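Local coordinates for putative sporulation-specific glycosylase ydhD (Bacillus subtilis subsp. subtilis str. 168, PDB 3CZ8), which probably hydrolyses glycosidic bonds as a family 18 glycoside hydrolase linked to sporulation, this chain being its catalytic TIM-barrel part, at residues V15-D20 with P31-I36; F39-A44 with R110-V115; A57-T62 with V67-T72; H186-E191 with G235-A240; Q244-R249 with P266-S271. The protein carries 1 engineered substitution. All coordinates share one frame; numbering follows the deposited sequence.

Interaction 1: V15-D20 with P31-I36; sequences VLRNPD and PYSSSI
Over one face of the Arg17 guanidinium lies the Ser33 hydroxyl. Ser33 OG sits 3.1 Å above the plane of the Arg17 guanidinium, offset toward its rim. It also touches the aliphatic part of the side chain, with Ser33 OG 3.2 Å from Arg17 CD. Arg17 NE is equally near, but the angle is poor and the pair is not a hydrogen bond. The arginine chain leaves the backbone with CG anti to N (chi1 -175°) and bends at chi3, which turns a face of the guanidinium to the serine hydroxyl. The polar atoms of this pair have weak bonds to other partners. Arg17 NE bonds weakly to Gln301, and Ser33 OG to Gln273 of the second subunit.

Two hydrogen bonds join the segments beside this pair, one of them from a side chain. The shorter runs from Ser34 OG to Val15 O, 2.7 Å, and lies in the carbonyl plane on a lone pair. The other runs from Val15 N to Ser35 O at 3.2 Å. Val15 thus uses both its backbone polar atoms here, one on a main-chain carbonyl and one on a side-chain hydroxyl. Val15 CG2 packs 3.3 Å from Ser35 OG, and that hydroxyl also bonds to a glycerol, probably from the crystallisation liquor.

Beyond Arg17, Asn18 OD1 accepts from Asp20 N, forming an Asx turn as the chain leaves strand 9-17. The contact lies at the surface, where the antiparallel strands 9-17 and 35-42 of the barrel sheet meet. Strand 302-310 flanks the first, strand 68-77 the second, and helix 285-297 packs against Asn18 and Pro19.

Interaction 2: F39-A44 with R110-V115; sequences FEYHIA and RGYGGV
Tyr41 OH and Tyr112 OH both hydrogen-bond to one carboxylate oxygen, Asp55 OD1. Arg110 completes the grip with a salt bridge from NH2 to the other oxygen, Asp55 OD2. Asp55 is therefore the shared partner that draws the three side chains together. The two phenol oxygens, Tyr41 OH and Tyr112 OH, stand 4.0 Å apart.

The direct touches are light. Tyr112 OH meets the edge of the Tyr41 ring, in its plane, 3.8 Å from Tyr41 CE1. The rings come from opposite directions, and Tyr41 CE1 lies 4.2 Å from Tyr112 CE2. Arg110 adds its methylene, with CD 4.1 Å from Tyr41 OH. Its chain bends at chi2 and chi3 and crosses Tyr41 at about a right angle. The guanidinium is turned 21° from the tyrosine ring. The positive group beside Asp55 would probably help hold that residue as a carboxylate.

Tyr41 also packs on Leu106 and Tyr112 on Val107, both of helix 93-110. Gly111 has positive phi (87°) where the chain leaves that helix. This is the alpha/beta layering of a TIM barrel. Side chains from strand 35-42 and from the turn before strand 114-118 meet on the outer, helix-facing side of the barrel sheet.

Interaction 3: A57-T62 with V67-T72; sequences AAIETT and VTPLAT
Thr62 packs against Pro69 and Val67. Thr62 CB lies 3.9 Å from Pro69 CB, and its methyl CG2 sits over the start of the strand, 3.4 Å from Val67 O. The same methyl meets Val67 CG1 at 3.8 Å. Ile59, one turn earlier in the helix, adds its CG2 branch, 4.1 Å from Pro69 CG. Ile59 and Pro69 cross at about a right angle. Two side chains of the helix thus meet the proline ring, Thr62 at CB and Ile59 at CG.

The next shell fixes how Thr62 is turned. Its methyl is anti to the backbone N and its hydroxyl lies beside that N (chi1 -48°). This aims the methyl at the strand and lets OG1 reach back into the helix. Thr62 OG1 bonds to Ala58 O at 2.6 Å. The same carbonyl also takes the ordinary helical bond from Thr62 N, and the two donors approach from opposite faces of its plane. Thr61 repeats the pattern on Ala57 O. Further out, Ile59 packs on Tyr112 and Arg110.

The joint is closed by a weak backbone bond from Val67 N to Thr62 O, 3.4 Å. The helix and strand segments run roughly antiparallel, at 149°, with axes 7.8 Å apart. They are the second and third elements of the beta-alpha-beta unit of strand 35-42, helix 56-64 and strand 68-77, a repeating theme of the TIM barrel.

The chemistry is mostly apolar. With its hydroxyl engaged by its own helix, Thr62 presents a methyl to the strand, so carbon contacts carry this interface and the one polar link is weak.

Interaction 4: H186-E191 with G235-A240; sequences HHAGSE and GTVASA
Ala188 is the close-packed centre of this contact, set against Val237 and Ala238. Its carbonyl makes the bond that crosses between the segments, from Ala238 N to Ala188 O at 3.1 Å. The bond is nearly straight, at 171°, and the donor lies in the carbonyl plane on a lone pair. Around it the small side chains fit together. Ala188 CB touches Val237 CG1 at 3.8 Å and lies 3.7 Å from Ala238 O. Ala238 CB in turn rests 3.8 Å from Ala188 CA. Val237 sets CG1 anti to its backbone N (chi1 -176°), and this is the branch that meets Ala188.

The other side is looser. Val237 packs by CG1 but is an exposed residue overall, and Thr236 adds little to the contact. The Thr236 hydroxyl bonds to Gln233 O in its own loop. Gly189, also exposed, lies in the type I beta turn from His187 to Ser190 that presents Ala188. Bonds within the loop brace this turn. Ser190 OG accepts from His187 N at 3.0 Å, and Ser190 N bonds to His187 O. Just outside the turn, His186 ND1 donates to Glu191 O at 3.1 Å, from above the carbonyl plane.

The contact lies at the surface and ties two loops. One follows barrel strand 177-181 and precedes helix 198-208. The other leads into strand 239-241, an outer strand of the five-stranded antiparallel sheet. Strand 225-229 lies beside it, where Tyr226 touches Ala188 and Trp228 touches Ala238.

Interaction 5: Q244-R249 with P266-S271; sequences QNAIER and PFFRYS
This is a buried helix-on-sheet contact in the small alpha+beta region that accompanies the TIM barrel. Helix 243-252 packs on strand 265-271 of the five-stranded antiparallel sheet. The axes of the two segments are 10.1 Å apart and differ by 39° in direction. Family 18 chitinases often carry such an insertion beside the barrel.

Alternate strand residues, Phe268 and Tyr270, point at the helix. The Phe268 ring reaches the backbone of Ala246, with CZ 3.2 Å from Ala246 O. The oxygen stands oblique to the ring. The Ala246 methyl supports the same ring, CB being 4.3 Å from Phe268 CE2. Arg249 CB comes to the edge of the Phe268 ring, near its plane, with Arg249 CB 4.2 Å from Phe268 CZ. Phe268 CG lies between its backbone N and carbonyl carbon (chi1 64°), and Tyr270 takes the same turn. The two rings therefore leave the strand alike.

The polar ends of Arg249 and Tyr270 converge on an acid from strand 225-229. Arg249 NH1 makes a salt bridge to Asp227 OD1, and Tyr270 OH hydrogen-bonds to the same oxygen. The phenol and the guanidinium would both tend to stabilise the aspartate's negative charge.

The far side of the helix meets the second subunit. Glu248 OE1 takes bonds from Asn245 ND2 and from Tyr14 OH of the second subunit, while Gln244 NE2 donates to Glu248 OE2. Across the contact itself, the extended Arg249 chain brings NH1 to 3.9 Å from Tyr270 OH, with guanidinium and ring planes 72° apart.

From the N terminus, interaction 1 closes a short loop between the first two barrel strands, 9-17 and 35-42. Strand 35-42 then runs on into interaction 2, which closes a much longer loop just before strand 114-118. Interaction 3 is nested inside that loop and joins helix 56-64 to strand 68-77. It touches both earlier contacts through backbone pairing of strand 68-77. Interactions 4 and 5 follow in series. Interaction 4 closes a loop of 43 residues and ties a barrel loop to the antiparallel sheet. Interaction 5 closes one of 16 and packs the next helix on that sheet. Their centres are about 15 Å apart.

Interaction 1: V15-D20 with P31-I36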
# COMPACT_ATOMS: atom_id res chain seq x y z
N VAL A 15 0.23 11.38 -10.93
CA VAL A 15 0.02 12.82 -10.97
C VAL A 15 -1.47 13.16 -10.97
O VAL A 15 -2.24 12.65 -11.80
CB VAL A 15 0.78 13.44 -12.17
CG1 VAL A 15 0.44 14.89 -12.36
CG2 VAL A 15 2.29 13.29 -11.97
N LEU A 16 -1.87 14.01 -10.03
CA LEU A 16 -3.25 14.49 -9.89
C LEU A 16 -3.28 15.97 -10.25
O LEU A 16 -3.00 16.82 -9.40
CB LEU A 16 -3.74 14.32 -8.45
CG LEU A 16 -3.89 12.89 -7.93
CD1 LEU A 16 -3.43 12.78 -6.50
CD2 LEU A 16 -5.33 12.40 -8.08
N ARG A 17 -3.62 16.27 -11.50
CA ARG A 17 -3.53 17.63 -12.03
C ARG A 17 -4.38 18.65 -11.27
O ARG A 17 -5.48 18.33 -10.82
CB ARG A 17 -3.86 17.66 -13.53
CG ARG A 17 -3.68 19.04 -14.16
CD ARG A 17 -4.10 19.11 -15.60
NE ARG A 17 -2.93 19.13 -16.47
CZ ARG A 17 -2.94 19.56 -17.73
NH1 ARG A 17 -4.06 19.99 -18.29
NH2 ARG A 17 -1.81 19.55 -18.43
N ASN A 18 -3.81 19.85 -11.08
CA ASN A 18 -4.55 21.06 -10.72
C ASN A 18 -5.78 21.18 -11.63
O ASN A 18 -5.63 21.35 -12.84
CB ASN A 18 -3.62 22.27 -10.90
CG ASN A 18 -4.21 23.58 -10.39
OD1 ASN A 18 -5.41 23.70 -10.14
ND2 ASN A 18 -3.35 24.57 -10.23
N PRO A 19 -7.00 21.08 -11.04
CA PRO A 19 -8.26 21.08 -11.80
C PRO A 19 -8.55 22.39 -12.55
O PRO A 19 -9.30 22.39 -13.53
CB PRO A 19 -9.32 20.84 -10.72
CG PRO A 19 -8.70 21.29 -9.46
CD PRO A 19 -7.24 20.96 -9.59
N ASP A 20 -7.93 23.48 -12.09
CA ASP A 20 -8.03 24.79 -12.72
C ASP A 20 -7.35 24.89 -14.10
O ASP A 20 -7.57 25.86 -14.83
CB ASP A 20 -7.47 25.86 -11.78
CG ASP A 20 -8.23 25.95 -10.47
OD1 ASP A 20 -7.79 26.70 -9.57
OD2 ASP A 20 -9.28 25.28 -10.34
N PRO A 31 -2.96 15.90 -25.72
CA PRO A 31 -1.76 15.60 -24.91
C PRO A 31 -2.13 15.15 -23.50
O PRO A 31 -3.04 15.73 -22.89
CB PRO A 31 -1.01 16.94 -24.88
CG PRO A 31 -2.04 17.97 -25.24
CD PRO A 31 -2.94 17.29 -26.21
N TYR A 32 -1.45 14.12 -23.01
CA TYR A 32 -1.82 13.47 -21.75
C TYR A 32 -1.63 14.37 -20.53
O TYR A 32 -0.70 15.17 -20.47
CB TYR A 32 -1.11 12.12 -21.57
CG TYR A 32 -1.56 11.03 -22.54
CD1 TYR A 32 -0.78 9.90 -22.75
CD2 TYR A 32 -2.77 11.14 -23.24
CE1 TYR A 32 -1.19 8.90 -23.63
CE2 TYR A 32 -3.18 10.16 -24.13
CZ TYR A 32 -2.39 9.04 -24.32
OH TYR A 32 -2.79 8.05 -25.20
N SER A 33 -2.55 14.22 -19.58
CA SER A 33 -2.65 15.12 -18.43
C SER A 33 -2.16 14.48 -17.13
O SER A 33 -2.13 15.13 -16.07
CB SER A 33 -4.11 15.57 -18.30
OG SER A 33 -4.33 16.31 -17.12
N SER A 34 -1.77 13.21 -17.19
CA SER A 34 -1.32 12.48 -16.01
C SER A 34 -0.19 11.52 -16.34
O SER A 34 0.10 11.26 -17.51
CB SER A 34 -2.48 11.73 -15.36
OG SER A 34 -2.11 11.21 -14.09
N SER A 35 0.46 11.01 -15.31
CA SER A 35 1.52 10.03 -15.49
C SER A 35 1.58 9.04 -14.34
O SER A 35 1.03 9.30 -13.27
CB SER A 35 2.88 10.70 -15.71
OG SER A 35 3.20 11.58 -14.65
N ILE A 36 2.22 7.90 -14.57
CA ILE A 36 2.49 6.92 -13.54
C ILE A 36 3.97 6.59 -13.65
O ILE A 36 4.44 6.20 -14.72
CB ILE A 36 1.62 5.64 -13.73
CG1 ILE A 36 0.20 5.88 -13.23
CG2 ILE A 36 2.22 4.43 -13.03
CD1 ILE A 36 -0.81 4.85 -13.70

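Interaction 2: F39-A44 with R110-V115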
# COMPACT_ATOMS: atom_id res chain seq x y z
N PHE A 39 8.07 2.05 -10.15
CA PHE A 39 9.28 1.80 -9.39
C PHE A 39 9.83 0.42 -9.67
O PHE A 39 9.10 -0.42 -9.99
CB PHE A 39 9.05 2.03 -7.90
CG PHE A 39 9.18 3.45 -7.50
CD1 PHE A 39 10.27 3.89 -6.82
CD2 PHE A 39 8.22 4.36 -7.82
CE1 PHE A 39 10.39 5.19 -6.50
CE2 PHE A 39 8.36 5.64 -7.49
CZ PHE A 39 9.43 6.05 -6.82
N GLU A 40 11.11 0.18 -9.51
CA GLU A 40 12.19 0.99 -9.99
C GLU A 40 13.10 0.18 -10.90
O GLU A 40 13.05 -1.03 -10.88
CB GLU A 40 13.00 1.44 -8.81
CG GLU A 40 13.23 0.35 -7.84
CD GLU A 40 14.57 -0.28 -7.98
OE1 GLU A 40 14.70 -1.44 -7.64
OE2 GLU A 40 15.49 0.40 -8.42
N TYR A 41 13.92 0.86 -11.69
CA TYR A 41 15.17 0.31 -12.20
C TYR A 41 16.34 0.93 -11.49
O TYR A 41 16.34 2.08 -11.25
CB TYR A 41 15.31 0.59 -13.68
CG TYR A 41 14.37 -0.15 -14.58
CD1 TYR A 41 13.10 0.29 -14.80
CD2 TYR A 41 14.77 -1.30 -15.24
CE1 TYR A 41 12.28 -0.35 -15.60
CE2 TYR A 41 13.96 -1.95 -16.04
CZ TYR A 41 12.71 -1.48 -16.23
OH TYR A 41 11.84 -2.12 -17.04
N HIS A 42 17.34 0.14 -11.17
CA HIS A 42 18.48 0.68 -10.50
C HIS A 42 19.78 0.59 -11.29
O HIS A 42 19.90 -0.19 -12.20
CB HIS A 42 18.63 0.12 -9.09
CG HIS A 42 18.47 -1.36 -9.02
ND1 HIS A 42 17.24 -1.97 -8.96
CD2 HIS A 42 19.38 -2.36 -9.02
CE1 HIS A 42 17.40 -3.28 -8.95
NE2 HIS A 42 18.69 -3.53 -8.98
N ILE A 43 20.75 1.40 -10.91
CA ILE A 43 21.95 1.60 -11.70
C ILE A 43 23.19 0.92 -11.10
O ILE A 43 23.26 0.68 -9.89
CB ILE A 43 22.23 3.11 -11.96
CG1 ILE A 43 22.62 3.84 -10.67
CG2 ILE A 43 21.00 3.77 -12.59
CD1 ILE A 43 23.17 5.24 -10.88
N ALA A 44 24.14 0.59 -11.98
CA ALA A 44 25.44 0.06 -11.58
C ALA A 44 26.46 1.21 -11.65
O ALA A 44 26.19 2.21 -12.32
CB ALA A 44 25.82 -1.10 -12.50
N ARG A 110 11.15 -0.88 -24.19
CA ARG A 110 10.02 -1.24 -23.34
C ARG A 110 8.76 -0.43 -23.60
O ARG A 110 7.66 -0.85 -23.22
CB ARG A 110 10.42 -1.16 -21.86
CG ARG A 110 11.56 -2.10 -21.45
CD ARG A 110 11.05 -3.39 -20.81
NE ARG A 110 10.51 -4.35 -21.79
CZ ARG A 110 9.22 -4.56 -22.02
NH1 ARG A 110 8.84 -5.45 -22.93
NH2 ARG A 110 8.30 -3.89 -21.34
N GLY A 111 8.89 0.72 -24.25
CA GLY A 111 7.72 1.52 -24.64
C GLY A 111 7.20 2.50 -23.60
O GLY A 111 6.00 2.81 -23.58
N TYR A 112 8.09 2.99 -22.75
CA TYR A 112 7.73 4.04 -21.79
C TYR A 112 7.58 5.37 -22.51
O TYR A 112 8.16 5.58 -23.57
CB TYR A 112 8.81 4.15 -20.71
CG TYR A 112 8.76 3.09 -19.63
CD1 TYR A 112 7.79 3.14 -18.63
CD2 TYR A 112 9.71 2.07 -19.59
CE1 TYR A 112 7.75 2.18 -17.62
CE2 TYR A 112 9.68 1.11 -18.59
CZ TYR A 112 8.70 1.17 -17.61
OH TYR A 112 8.65 0.23 -16.61
N GLY A 113 6.80 6.27 -21.93
CA GLY A 113 6.66 7.63 -22.46
C GLY A 113 7.67 8.62 -21.91
O GLY A 113 7.63 9.81 -22.25
N GLY A 114 8.59 8.14 -21.07
CA GLY A 114 9.57 9.00 -20.43
C GLY A 114 10.14 8.39 -19.17
O GLY A 114 9.98 7.19 -18.93
N VAL A 115 10.84 9.20 -18.37
CA VAL A 115 11.40 8.73 -17.11
C VAL A 115 11.12 9.62 -15.91
O VAL A 115 10.68 10.76 -16.04
CB VAL A 115 12.94 8.50 -17.16
CG1 VAL A 115 13.30 7.35 -18.07
CG2 VAL A 115 13.67 9.77 -17.56

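Interaction 3: A57-T62 with V67-T72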
# COMPACT_ATOMS: atom_id res chain seq x y z
N ALA A 57 3.11 -5.61 -19.02
CA ALA A 57 1.67 -5.55 -18.78
C ALA A 57 1.25 -4.19 -18.23
O ALA A 57 0.24 -3.63 -18.66
CB ALA A 57 1.22 -6.68 -17.85
N ALA A 58 2.05 -3.65 -17.31
CA ALA A 58 1.77 -2.36 -16.67
C ALA A 58 1.90 -1.17 -17.62
O ALA A 58 1.11 -0.22 -17.55
CB ALA A 58 2.66 -2.18 -15.44
N ILE A 59 2.90 -1.22 -18.51
CA ILE A 59 3.10 -0.20 -19.54
C ILE A 59 1.91 -0.13 -20.50
O ILE A 59 1.36 0.95 -20.74
CB ILE A 59 4.43 -0.44 -20.32
CG1 ILE A 59 5.63 -0.32 -19.39
CG2 ILE A 59 4.58 0.56 -21.48
CD1 ILE A 59 6.90 -0.96 -19.92
N GLU A 60 1.51 -1.30 -21.00
CA GLU A 60 0.40 -1.44 -21.96
C GLU A 60 -0.94 -0.96 -21.37
O GLU A 60 -1.71 -0.28 -22.06
CB GLU A 60 0.28 -2.90 -22.42
CG GLU A 60 -0.65 -3.12 -23.63
CD GLU A 60 -0.98 -4.59 -23.88
OE1 GLU A 60 -0.07 -5.44 -23.84
OE2 GLU A 60 -2.17 -4.89 -24.11
N THR A 61 -1.18 -1.29 -20.11
CA THR A 61 -2.39 -0.90 -19.39
C THR A 61 -2.46 0.61 -19.18
O THR A 61 -3.51 1.22 -19.36
CB THR A 61 -2.50 -1.64 -18.03
OG1 THR A 61 -2.28 -3.04 -18.23
CG2 THR A 61 -3.88 -1.43 -17.39
N THR A 62 -1.32 1.21 -18.82
CA THR A 62 -1.23 2.66 -18.58
C THR A 62 -1.52 3.46 -19.85
O THR A 62 -2.32 4.40 -19.82
CB THR A 62 0.16 3.06 -17.98
OG1 THR A 62 0.49 2.20 -16.89
CG2 THR A 62 0.13 4.50 -17.48
N VAL A 67 -2.79 7.73 -20.01
CA VAL A 67 -1.92 8.25 -18.96
C VAL A 67 -0.51 7.83 -19.39
O VAL A 67 -0.35 6.76 -19.99
CB VAL A 67 -2.34 7.66 -17.58
CG1 VAL A 67 -1.29 7.89 -16.51
CG2 VAL A 67 -3.67 8.25 -17.11
N THR A 68 0.49 8.67 -19.13
CA THR A 68 1.87 8.37 -19.55
C THR A 68 2.61 7.45 -18.57
O THR A 68 2.78 7.81 -17.41
CB THR A 68 2.72 9.65 -19.75
OG1 THR A 68 1.99 10.63 -20.49
CG2 THR A 68 4.02 9.34 -20.48
N PRO A 69 3.05 6.26 -19.02
CA PRO A 69 3.91 5.46 -18.16
C PRO A 69 5.37 5.94 -18.17
O PRO A 69 5.99 6.05 -19.23
CB PRO A 69 3.80 4.05 -18.76
CG PRO A 69 3.47 4.27 -20.19
CD PRO A 69 2.76 5.59 -20.30
N LEU A 70 5.89 6.21 -16.98
CA LEU A 70 7.28 6.64 -16.83
C LEU A 70 8.08 5.58 -16.10
O LEU A 70 7.58 4.96 -15.17
CB LEU A 70 7.35 7.98 -16.08
CG LEU A 70 6.51 9.16 -16.58
CD1 LEU A 70 6.58 10.34 -15.60
CD2 LEU A 70 6.94 9.62 -17.96
N ALA A 71 9.31 5.36 -16.55
CA ALA A 71 10.23 4.45 -15.87
C ALA A 71 10.97 5.19 -14.77
O ALA A 71 11.57 6.24 -15.01
CB ALA A 71 11.24 3.89 -16.87
N THR A 72 10.94 4.66 -13.55
CA THR A 72 11.69 5.26 -12.47
C THR A 72 13.10 4.67 -12.42
O THR A 72 13.27 3.46 -12.36
CB THR A 72 10.99 5.12 -11.11
OG1 THR A 72 9.64 5.59 -11.23
CG2 THR A 72 11.69 5.94 -10.04

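Interaction 4: H186-E191 with G235-A240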
# COMPACT_ATOMS: atom_id res chain seq x y z
N HIS A 186 9.42 15.54 9.61
CA HIS A 186 9.62 14.63 10.72
C HIS A 186 9.39 13.23 10.20
O HIS A 186 8.54 13.01 9.33
CB HIS A 186 8.66 14.94 11.86
CG HIS A 186 8.79 16.34 12.38
ND1 HIS A 186 9.64 16.68 13.41
CD2 HIS A 186 8.18 17.49 12.00
CE1 HIS A 186 9.54 17.98 13.64
NE2 HIS A 186 8.66 18.49 12.80
N HIS A 187 10.17 12.28 10.72
CA HIS A 187 10.20 10.92 10.20
C HIS A 187 10.60 9.92 11.30
O HIS A 187 10.66 10.28 12.48
CB HIS A 187 11.16 10.83 9.00
CG HIS A 187 12.55 11.29 9.29
ND1 HIS A 187 13.58 10.43 9.59
CD2 HIS A 187 13.09 12.54 9.33
CE1 HIS A 187 14.68 11.11 9.81
NE2 HIS A 187 14.41 12.40 9.66
N ALA A 188 10.90 8.69 10.89
CA ALA A 188 11.19 7.58 11.81
C ALA A 188 12.46 7.77 12.65
O ALA A 188 12.56 7.25 13.76
CB ALA A 188 11.25 6.24 11.05
N GLY A 189 13.42 8.51 12.10
CA GLY A 189 14.67 8.79 12.79
C GLY A 189 14.73 10.18 13.41
O GLY A 189 15.82 10.70 13.64
N SER A 190 13.56 10.77 13.66
CA SER A 190 13.51 12.10 14.28
C SER A 190 12.54 12.17 15.47
O SER A 190 11.87 11.19 15.82
CB SER A 190 13.16 13.17 13.24
OG SER A 190 11.76 13.25 13.01
N GLU A 191 12.49 13.35 16.09
CA GLU A 191 11.51 13.73 17.10
C GLU A 191 10.12 13.82 16.45
O GLU A 191 10.02 14.20 15.27
CB GLU A 191 11.93 15.10 17.68
CG GLU A 191 11.07 15.69 18.81
CD GLU A 191 11.53 15.27 20.20
OE1 GLU A 191 12.75 15.39 20.49
OE2 GLU A 191 10.68 14.86 21.00
N GLY A 235 18.23 6.36 19.31
CA GLY A 235 18.40 4.97 18.90
C GLY A 235 17.12 4.31 18.43
O GLY A 235 17.16 3.43 17.56
N THR A 236 15.99 4.72 19.01
CA THR A 236 14.69 4.12 18.67
C THR A 236 14.16 4.61 17.32
O THR A 236 14.35 5.76 16.94
CB THR A 236 13.59 4.40 19.73
OG1 THR A 236 13.42 5.81 19.88
CG2 THR A 236 13.91 3.75 21.07
N VAL A 237 13.48 3.71 16.62
CA VAL A 237 12.88 4.00 15.33
C VAL A 237 11.36 4.02 15.48
O VAL A 237 10.78 3.08 16.04
CB VAL A 237 13.31 2.95 14.26
CG1 VAL A 237 12.78 3.31 12.88
CG2 VAL A 237 14.83 2.80 14.22
N ALA A 238 10.72 5.09 15.01
CA ALA A 238 9.26 5.19 14.97
C ALA A 238 8.68 4.21 13.97
O ALA A 238 9.36 3.76 13.05
CB ALA A 238 8.83 6.60 14.63
N SER A 239 7.41 3.87 14.14
CA SER A 239 6.73 2.98 13.21
C SER A 239 6.17 3.78 12.04
O SER A 239 5.36 4.69 12.24
CB SER A 239 5.61 2.19 13.90
OG SER A 239 6.13 1.33 14.90
N ALA A 240 6.62 3.43 10.84
CA ALA A 240 6.15 4.02 9.59
C ALA A 240 4.86 3.34 9.16
O ALA A 240 4.85 2.15 8.82
CB ALA A 240 7.21 3.88 8.50

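Interaction 5: Q244-R249 with P266-S271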
# COMPACT_ATOMS: atom_id res chain seq x y z
N GLN A 244 -4.27 5.52 6.58
CA GLN A 244 -5.38 4.68 7.05
C GLN A 244 -5.01 3.91 8.32
O GLN A 244 -5.83 3.81 9.24
CB GLN A 244 -5.87 3.73 5.97
CG GLN A 244 -7.24 3.14 6.29
CD GLN A 244 -7.75 2.17 5.25
OE1 GLN A 244 -7.72 2.46 4.05
NE2 GLN A 244 -8.23 1.02 5.71
N ASN A 245 -3.77 3.41 8.39
CA ASN A 245 -3.24 2.77 9.60
C ASN A 245 -3.30 3.65 10.84
O ASN A 245 -3.60 3.16 11.93
CB ASN A 245 -1.79 2.32 9.42
CG ASN A 245 -1.64 1.18 8.45
OD1 ASN A 245 -0.55 0.96 7.93
ND2 ASN A 245 -2.72 0.44 8.20
N ALA A 246 -3.00 4.93 10.67
CA ALA A 246 -3.12 5.91 11.75
C ALA A 246 -4.56 6.04 12.26
O ALA A 246 -4.79 6.05 13.46
CB ALA A 246 -2.59 7.26 11.29
N ILE A 247 -5.51 6.14 11.33
CA ILE A 247 -6.93 6.17 11.66
C ILE A 247 -7.37 4.88 12.36
O ILE A 247 -8.10 4.93 13.34
CB ILE A 247 -7.78 6.49 10.40
CG1 ILE A 247 -7.83 8.00 10.20
CG2 ILE A 247 -9.21 5.93 10.51
CD1 ILE A 247 -7.80 8.42 8.75
N GLU A 248 -6.86 3.75 11.87
CA GLU A 248 -7.12 2.44 12.46
C GLU A 248 -6.59 2.31 13.89
O GLU A 248 -7.22 1.67 14.73
CB GLU A 248 -6.54 1.33 11.58
CG GLU A 248 -7.36 1.07 10.30
CD GLU A 248 -6.56 0.37 9.20
OE1 GLU A 248 -5.34 0.13 9.37
OE2 GLU A 248 -7.17 0.04 8.17
N ARG A 249 -5.44 2.94 14.17
CA ARG A 249 -4.87 2.96 15.52
C ARG A 249 -5.63 3.89 16.46
O ARG A 249 -5.75 3.61 17.65
CB ARG A 249 -3.39 3.31 15.50
CG ARG A 249 -2.54 2.20 14.93
CD ARG A 249 -1.06 2.50 15.05
NE ARG A 249 -0.27 1.45 14.40
CZ ARG A 249 1.00 1.17 14.67
NH1 ARG A 249 1.66 1.86 15.59
NH2 ARG A 249 1.61 0.20 14.01
N PRO A 266 -3.14 16.51 10.95
CA PRO A 266 -3.79 15.79 12.03
C PRO A 266 -2.79 15.05 12.92
O PRO A 266 -1.73 14.61 12.45
CB PRO A 266 -4.70 14.80 11.30
CG PRO A 266 -4.03 14.56 10.00
CD PRO A 266 -3.30 15.82 9.65
N PHE A 267 -3.13 14.93 14.19
CA PHE A 267 -2.32 14.19 15.16
C PHE A 267 -3.18 13.63 16.28
O PHE A 267 -4.30 14.09 16.50
CB PHE A 267 -1.18 15.06 15.71
CG PHE A 267 -1.61 16.16 16.64
CD1 PHE A 267 -1.39 16.06 18.01
CD2 PHE A 267 -2.22 17.32 16.15
CE1 PHE A 267 -1.78 17.08 18.88
CE2 PHE A 267 -2.62 18.34 17.00
CZ PHE A 267 -2.39 18.22 18.37
N PHE A 268 -2.66 12.62 16.97
CA PHE A 268 -3.28 12.13 18.20
C PHE A 268 -2.25 11.48 19.12
O PHE A 268 -1.16 11.13 18.68
CB PHE A 268 -4.45 11.17 17.92
CG PHE A 268 -4.07 9.89 17.23
CD1 PHE A 268 -3.78 8.75 17.96
CD2 PHE A 268 -4.06 9.82 15.84
CE1 PHE A 268 -3.45 7.55 17.32
CE2 PHE A 268 -3.72 8.64 15.19
CZ PHE A 268 -3.42 7.50 15.94
N ARG A 269 -2.61 11.35 20.39
CA ARG A 269 -1.80 10.62 21.35
C ARG A 269 -2.62 9.50 21.99
O ARG A 269 -3.85 9.60 22.08
CB ARG A 269 -1.25 11.56 22.43
CG ARG A 269 -0.24 12.57 21.92
CD ARG A 269 0.23 13.51 23.02
NE ARG A 269 1.19 14.48 22.51
CZ ARG A 269 0.88 15.70 22.08
NH1 ARG A 269 -0.38 16.12 22.11
NH2 ARG A 269 1.83 16.51 21.63
N TYR A 270 -1.94 8.44 22.41
CA TYR A 270 -2.57 7.34 23.14
C TYR A 270 -1.57 6.64 24.06
O TYR A 270 -0.36 6.82 23.90
CB TYR A 270 -3.21 6.32 22.17
CG TYR A 270 -2.24 5.52 21.31
CD1 TYR A 270 -1.68 4.33 21.78
CD2 TYR A 270 -1.91 5.95 20.03
CE1 TYR A 270 -0.79 3.60 21.00
CE2 TYR A 270 -1.03 5.21 19.22
CZ TYR A 270 -0.48 4.03 19.72
OH TYR A 270 0.39 3.30 18.95
N SER A 271 -2.07 5.86 25.00
CA SER A 271 -1.23 5.01 25.85
C SER A 271 -1.50 3.55 25.50
O SER A 271 -2.65 3.12 25.45
CB SER A 271 -1.52 5.26 27.33
OG SER A 271 -1.26 6.61 27.68